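Local coordinates for protein DegT/DnrJ/EryC1/StrS aminotransferase (Brucella abortus 2308, PDB 4QGR) that binds pyridoxal 5'-phosphate and probably transfers amino groups as an aminotransferase, at residues P88-A93 with D145-A150; D114-N119 with V281-E286. One frame throughout, in Å; residues are numbered along the deposited sequence.

Contact 1 of 2, residues P88-A93 with D145-A150; sequences PSFTFA and DLFGLA. With PLP (pyridoxal-5'-phosphate), chain E.
Phe90 and Leu146 carry this contact, a compact example of how two buried loops can pack through a few side-chain atoms. Their side chains cross at about a right angle, and the Leu146 methyl CD2 meets the Phe90 ring obliquely, 3.4 Å from CD2 of that ring. The same methyl lies 3.6 Å from the carbonyl O of Phe90. Leu146 points at the opposite loop, whereas the ring of Phe90, a residue at the centre of an inverse gamma turn, closes in because its CG lies anti to the backbone N (chi1 -158°). Behind this point, Leu146 CG sits 3.8 Å above the centre of the Phe147 ring, so the leucine is held between two aromatic residues.

Away from this point the two loops meet more loosely: Phe147 CZ comes obliquely to Phe90 CE2 at 4.3 Å, and the other leucine methyl, CD1, only brushes Thr91, whose hydroxyl is hydrogen-bonded to Thr95. The phenyl groups of Phe90 and Phe147 also rest on Ile353 of strand 353-356. A separate close packing involves the partly exposed Phe92, which turns from the leucine to the cofactor: its CD2 is 3.4 Å from PLP C4, and PLP C4A lies over one ring face, offset toward the rim. His227 of the second subunit meets the Phe92 ring edge-to-face. Thr91 and Phe92, in the loop after strand 83-88, line the cofactor pocket, while the loop after strand 137-141 holds the cofactor-binding Gln173 through Phe147 N, as in a fold type I PLP-dependent enzyme.

Contact 2 of 2, residues D114-N119 with V281-E286; sequences DSYNMN and VVKVPE
The Asp114 carboxylate is approached by Lys283 NZ at OD1 on its anti side, 17° out of the carboxylate plane. The second flat group, the ring of Tyr116, has the carbonyl O of Asp114 on one face, 3.9 Å above the plane and over the ring centre, while the hydroxyl at its rim comes near Lys283. There Tyr116 OH is 4.4 Å from Lys283 NZ, a neighbour rather than a bonded partner; the phenol is instead hydrogen-bonded to Glu301 and accepts from a water, which also donates weakly to Lys283 O.

The lysine's approach to the carboxylate is the direct bond of the contact: Lys283 NZ donates to Asp114 OD1 over 2.9 Å in a salt bridge, the two side chains crossing at about a right angle. The lysine chain runs extended as far as CE and then bends (chi4 -54°), turning its ammonium group to the aspartate and leaving CE 3.2 Å from OD1. A weak bond to Pro113 O and a long, weak ion pair with Glu301 add to the surroundings of NZ, and the acidic neighbours would be expected to favour its charged form. Asp114 is exposed, so the ion pair lies at the surface, with the buried Tyr116 on its inner side. A further water donates to Glu286 O at 2.7 Å and weakly to Asp114 O, giving a solvent-mediated link between the backbones.

Within 114-119, Ser115 OG accepts from Asn117 N to form an ST turn, and Asn119 caps helix 120-133. On the partner side, Lys283 shares backbone hydrogen bonding with Glu301 of strand 298-301, Val284 packs on helix 247-278, and Pro285 rests on Tyr298 of that same strand.

The two contacts lie with their centres about 12 Å apart, and their segments alternate along the chain: 88-93, 114-119, 145-150, then 281-286. The first three follow strands 83-88, 105-109 and 137-141, parallel neighbours in the large mixed sheet. Asn117 joins the contacts directly, its OD1 probably hydrogen-bonded to Leu146 N and its ND2 to Leu149 O, while Tyr116 O packs against Leu146 CD2. Contact 1 borders the cofactor; contact 2, its centre about 16 Å from the chain centre, joins the loop after strand 105-109 to the loop after helix 247-278. Through Asn117 and Tyr116, loop 145-150 beside the cofactor pocket thus packs on the loop that meets 281-286.

Contact 1 of 2, residues P88-A93 with D145-A150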
loop_
_atom_site.group_PDB
_atom_site.type_symbol
_atom_site.label_atom_id
_atom_site.label_comp_id
_atom_site.label_asym_id
_atom_site.label_seq_id
_atom_site.Cartn_x
_atom_site.Cartn_y
_atom_site.Cartn_z
ATOM N N PRO A 88 -9.432 -17.254 -11.410
ATOM C CA PRO A 88 -9.054 -17.424 -12.809
ATOM C C PRO A 88 -7.554 -17.286 -13.015
ATOM O O PRO A 88 -6.856 -16.695 -12.200
ATOM C CB PRO A 88 -9.784 -16.269 -13.516
ATOM C CG PRO A 88 -10.614 -15.597 -12.486
ATOM C CD PRO A 88 -10.034 -15.932 -11.162
ATOM N N SER A 89 -7.059 -17.923 -14.073
ATOM C CA SER A 89 -5.707 -17.679 -14.570
ATOM C C SER A 89 -5.699 -16.497 -15.561
ATOM O O SER A 89 -4.683 -15.797 -15.683
ATOM C CB SER A 89 -5.204 -18.957 -15.248
ATOM O OG SER A 89 -3.980 -18.738 -15.918
ATOM N N PHE A 90 -6.797 -16.292 -16.294
ATOM C CA PHE A 90 -6.900 -15.173 -17.220
ATOM C C PHE A 90 -7.371 -13.923 -16.489
ATOM O O PHE A 90 -8.556 -13.618 -16.489
ATOM C CB PHE A 90 -7.847 -15.534 -18.378
ATOM C CG PHE A 90 -7.631 -14.717 -19.606
ATOM C CD1 PHE A 90 -6.523 -14.937 -20.385
ATOM C CD2 PHE A 90 -8.539 -13.707 -19.963
ATOM C CE1 PHE A 90 -6.285 -14.185 -21.512
ATOM C CE2 PHE A 90 -8.322 -12.938 -21.091
ATOM C CZ PHE A 90 -7.190 -13.173 -21.864
ATOM N N THR A 91 -6.438 -13.266 -15.798
ATOM C CA THR A 91 -6.696 -12.086 -15.007
ATOM C C THR A 91 -5.342 -11.446 -14.658
ATOM O O THR A 91 -4.265 -12.019 -14.942
ATOM C CB THR A 91 -7.485 -12.441 -13.722
ATOM O OG1 THR A 91 -7.820 -11.255 -13.015
ATOM C CG2 THR A 91 -6.695 -13.424 -12.807
ATOM N N PHE A 92 -5.401 -10.277 -14.025
ATOM C CA PHE A 92 -4.218 -9.611 -13.497
ATOM C C PHE A 92 -3.621 -10.382 -12.338
ATOM O O PHE A 92 -4.347 -11.018 -11.561
ATOM C CB PHE A 92 -4.603 -8.209 -13.032
ATOM C CG PHE A 92 -3.440 -7.370 -12.594
ATOM C CD1 PHE A 92 -2.540 -6.857 -13.531
ATOM C CD2 PHE A 92 -3.271 -7.058 -11.274
ATOM C CE1 PHE A 92 -1.452 -6.090 -13.116
ATOM C CE2 PHE A 92 -2.201 -6.289 -10.847
ATOM C CZ PHE A 92 -1.306 -5.778 -11.775
ATOM N N ALA A 93 -2.290 -10.332 -12.194
ATOM C CA ALA A 93 -1.592 -11.166 -11.210
ATOM C C ALA A 93 -2.136 -11.078 -9.775
ATOM O O ALA A 93 -2.092 -12.041 -9.039
ATOM C CB ALA A 93 -0.113 -10.798 -11.196
ATOM N N ASP A 145 -14.543 -9.731 -12.493
ATOM C CA ASP A 145 -15.407 -9.144 -13.476
ATOM C C ASP A 145 -14.522 -8.621 -14.594
ATOM O O ASP A 145 -14.198 -7.456 -14.624
ATOM C CB ASP A 145 -16.196 -7.998 -12.879
ATOM C CG ASP A 145 -17.034 -8.411 -11.696
ATOM O OD1 ASP A 145 -17.544 -9.563 -11.678
ATOM O OD2 ASP A 145 -17.199 -7.569 -10.768
ATOM N N LEU A 146 -14.067 -9.490 -15.501
ATOM C CA LEU A 146 -12.969 -9.102 -16.384
ATOM C C LEU A 146 -13.434 -8.078 -17.399
ATOM O O LEU A 146 -14.471 -8.226 -17.984
ATOM C CB LEU A 146 -12.325 -10.314 -17.085
ATOM C CG LEU A 146 -10.915 -10.076 -17.628
ATOM C CD1 LEU A 146 -9.927 -9.784 -16.499
ATOM C CD2 LEU A 146 -10.385 -11.247 -18.438
ATOM N N PHE A 147 -12.637 -7.051 -17.613
ATOM C CA PHE A 147 -12.900 -5.974 -18.611
ATOM C C PHE A 147 -14.141 -5.158 -18.323
ATOM O O PHE A 147 -14.573 -4.365 -19.158
ATOM C CB PHE A 147 -12.936 -6.496 -20.078
ATOM C CG PHE A 147 -11.697 -7.286 -20.487
ATOM C CD1 PHE A 147 -10.421 -6.934 -20.048
ATOM C CD2 PHE A 147 -11.823 -8.388 -21.286
ATOM C CE1 PHE A 147 -9.298 -7.660 -20.445
ATOM C CE2 PHE A 147 -10.674 -9.121 -21.699
ATOM C CZ PHE A 147 -9.409 -8.745 -21.279
ATOM N N GLY A 148 -14.698 -5.363 -17.136
ATOM C CA GLY A 148 -15.916 -4.615 -16.715
ATOM C C GLY A 148 -17.195 -5.369 -16.708
ATOM O O GLY A 148 -18.237 -4.836 -16.259
ATOM N N LEU A 149 -17.153 -6.636 -17.150
ATOM C CA LEU A 149 -18.341 -7.454 -17.321
ATOM C C LEU A 149 -18.539 -8.352 -16.102
ATOM O O LEU A 149 -17.619 -9.092 -15.746
ATOM C CB LEU A 149 -18.167 -8.334 -18.550
ATOM C CG LEU A 149 -19.333 -9.282 -18.940
ATOM C CD1 LEU A 149 -20.537 -8.452 -19.286
ATOM C CD2 LEU A 149 -18.895 -10.191 -20.093
ATOM N N ALA A 150 -19.734 -8.308 -15.475
ATOM C CA ALA A 150 -19.948 -9.069 -14.252
ATOM C C ALA A 150 -19.868 -10.579 -14.516
ATOM O O ALA A 150 -20.393 -11.089 -15.525
ATOM C CB ALA A 150 -21.295 -8.746 -13.613
HETATM N N1 PLP E . -7.577 -7.217 -9.943
HETATM C C2 PLP E . -7.720 -6.970 -11.259
HETATM C C2A PLP E . -8.679 -7.761 -12.116
HETATM C C3 PLP E . -6.969 -5.825 -11.844
HETATM O O3 PLP E . -7.145 -5.542 -13.129
HETATM C C4 PLP E . -5.991 -5.109 -10.982
HETATM C C4A PLP E . -5.191 -3.913 -11.325
HETATM O O4A PLP E . -5.627 -3.013 -12.014
HETATM C C5 PLP E . -5.933 -5.503 -9.567
HETATM C C6 PLP E . -6.744 -6.551 -9.127
HETATM C C5A PLP E . -4.985 -4.809 -8.613
HETATM O O4P PLP E . -5.349 -3.440 -8.385
HETATM P P PLP E . -4.219 -2.337 -8.080
HETATM O O1P PLP E . -4.940 -1.105 -7.539
HETATM O O2P PLP E . -3.206 -2.951 -7.148
HETATM O O3P PLP E . -3.662 -2.077 -9.489
#

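Contact 2 of 2, residues D114-N119 with V281-E286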
loop_
_atom_site.group_PDB
_atom_site.type_symbol
_atom_site.label_atom_id
_atom_site.label_comp_id
_atom_site.label_asym_id
_atom_site.label_seq_id
_atom_site.Cartn_x
_atom_site.Cartn_y
_atom_site.Cartn_z
ATOM N N ASP A 114 -16.334 -16.655 -24.351
ATOM C CA ASP A 114 -17.031 -15.445 -24.770
ATOM C C ASP A 114 -17.028 -14.321 -23.727
ATOM O O ASP A 114 -16.748 -13.153 -24.060
ATOM C CB ASP A 114 -18.475 -15.770 -25.153
ATOM C CG ASP A 114 -18.580 -16.805 -26.286
ATOM O OD1 ASP A 114 -17.726 -16.864 -27.184
ATOM O OD2 ASP A 114 -19.488 -17.633 -26.203
ATOM N N SER A 115 -17.319 -14.646 -22.475
ATOM C CA SER A 115 -17.324 -13.663 -21.425
ATOM C C SER A 115 -15.923 -13.371 -20.836
ATOM O O SER A 115 -15.742 -12.349 -20.173
ATOM C CB SER A 115 -18.264 -14.125 -20.315
ATOM O OG SER A 115 -17.662 -15.152 -19.532
ATOM N N TYR A 116 -14.986 -14.302 -21.013
ATOM C CA TYR A 116 -13.651 -14.245 -20.418
ATOM C C TYR A 116 -13.668 -14.287 -18.897
ATOM O O TYR A 116 -12.663 -13.957 -18.235
ATOM C CB TYR A 116 -12.876 -13.002 -20.903
ATOM C CG TYR A 116 -12.903 -12.806 -22.390
ATOM C CD1 TYR A 116 -12.647 -13.863 -23.256
ATOM C CD2 TYR A 116 -13.205 -11.555 -22.957
ATOM C CE1 TYR A 116 -12.649 -13.685 -24.628
ATOM C CE2 TYR A 116 -13.197 -11.380 -24.328
ATOM C CZ TYR A 116 -12.917 -12.456 -25.160
ATOM O OH TYR A 116 -12.939 -12.319 -26.537
ATOM N N ASN A 117 -14.800 -14.725 -18.344
ATOM C CA ASN A 117 -14.982 -14.834 -16.909
ATOM C C ASN A 117 -15.041 -16.310 -16.435
ATOM O O ASN A 117 -15.309 -17.212 -17.227
ATOM C CB ASN A 117 -16.235 -14.044 -16.484
ATOM C CG ASN A 117 -16.001 -12.547 -16.485
ATOM O OD1 ASN A 117 -14.870 -12.100 -16.273
ATOM N ND2 ASN A 117 -17.059 -11.764 -16.618
ATOM N N MET A 118 -14.787 -16.517 -15.156
ATOM C CA MET A 118 -14.622 -17.874 -14.558
ATOM C C MET A 118 -15.697 -18.855 -15.021
ATOM O O MET A 118 -16.890 -18.604 -14.886
ATOM C CB MET A 118 -14.667 -17.764 -13.028
ATOM C CG MET A 118 -14.447 -19.103 -12.295
ATOM S SD MET A 118 -14.327 -18.973 -10.513
ATOM C CE MET A 118 -12.751 -18.150 -10.266
ATOM N N ASN A 119 -15.247 -20.015 -15.492
ATOM C CA ASN A 119 -16.089 -21.100 -15.959
ATOM C C ASN A 119 -16.684 -21.805 -14.722
ATOM O O ASN A 119 -15.962 -22.338 -13.859
ATOM C CB ASN A 119 -15.233 -22.094 -16.792
ATOM C CG ASN A 119 -15.995 -23.334 -17.238
ATOM O OD1 ASN A 119 -16.752 -23.914 -16.487
ATOM N ND2 ASN A 119 -15.706 -23.798 -18.437
ATOM N N VAL A 281 -16.406 -9.175 -38.994
ATOM C CA VAL A 281 -14.997 -9.375 -39.329
ATOM C C VAL A 281 -14.139 -9.845 -38.136
ATOM O O VAL A 281 -13.071 -10.405 -38.342
ATOM C CB VAL A 281 -14.348 -8.110 -39.933
ATOM C CG1 VAL A 281 -14.892 -7.826 -41.321
ATOM C CG2 VAL A 281 -14.518 -6.890 -39.026
ATOM N N VAL A 282 -14.577 -9.586 -36.900
ATOM C CA VAL A 282 -13.880 -10.076 -35.727
ATOM C C VAL A 282 -14.905 -10.527 -34.686
ATOM O O VAL A 282 -16.082 -10.251 -34.818
ATOM C CB VAL A 282 -12.950 -9.013 -35.078
ATOM C CG1 VAL A 282 -11.775 -8.686 -35.992
ATOM C CG2 VAL A 282 -13.702 -7.761 -34.670
ATOM N N LYS A 283 -14.431 -11.203 -33.649
ATOM C CA LYS A 283 -15.292 -11.632 -32.584
ATOM C C LYS A 283 -15.423 -10.495 -31.589
ATOM O O LYS A 283 -14.431 -10.015 -31.063
ATOM C CB LYS A 283 -14.734 -12.897 -31.953
ATOM C CG LYS A 283 -15.542 -13.474 -30.814
ATOM C CD LYS A 283 -15.119 -14.928 -30.568
ATOM C CE LYS A 283 -15.985 -15.628 -29.544
ATOM N NZ LYS A 283 -16.021 -14.840 -28.304
ATOM N N VAL A 284 -16.654 -10.068 -31.342
ATOM C CA VAL A 284 -16.902 -8.879 -30.533
ATOM C C VAL A 284 -17.462 -9.278 -29.158
ATOM O O VAL A 284 -18.099 -10.317 -29.011
ATOM C CB VAL A 284 -17.824 -7.836 -31.226
ATOM C CG1 VAL A 284 -17.208 -7.328 -32.526
ATOM C CG2 VAL A 284 -19.216 -8.387 -31.488
ATOM N N PRO A 285 -17.200 -8.452 -28.151
ATOM C CA PRO A 285 -17.698 -8.709 -26.813
ATOM C C PRO A 285 -19.184 -8.327 -26.669
ATOM O O PRO A 285 -19.528 -7.232 -26.257
ATOM C CB PRO A 285 -16.772 -7.837 -25.952
ATOM C CG PRO A 285 -16.457 -6.652 -26.836
ATOM C CD PRO A 285 -16.323 -7.249 -28.207
ATOM N N GLU A 286 -20.076 -9.247 -26.968
ATOM C CA GLU A 286 -21.517 -8.972 -26.829
ATOM C C GLU A 286 -21.918 -8.701 -25.366
ATOM O O GLU A 286 -21.364 -9.293 -24.447
ATOM C CB GLU A 286 -22.343 -10.137 -27.391
ATOM C CG GLU A 286 -22.250 -10.262 -28.891
ATOM C CD GLU A 286 -23.176 -9.294 -29.594
ATOM O OE1 GLU A 286 -24.376 -9.243 -29.218
ATOM O OE2 GLU A 286 -22.719 -8.585 -30.522
HETATM O O HOH W 1 -19.592 -11.205 -23.857
HETATM O O HOH W 2 -14.816 -10.571 -27.695
#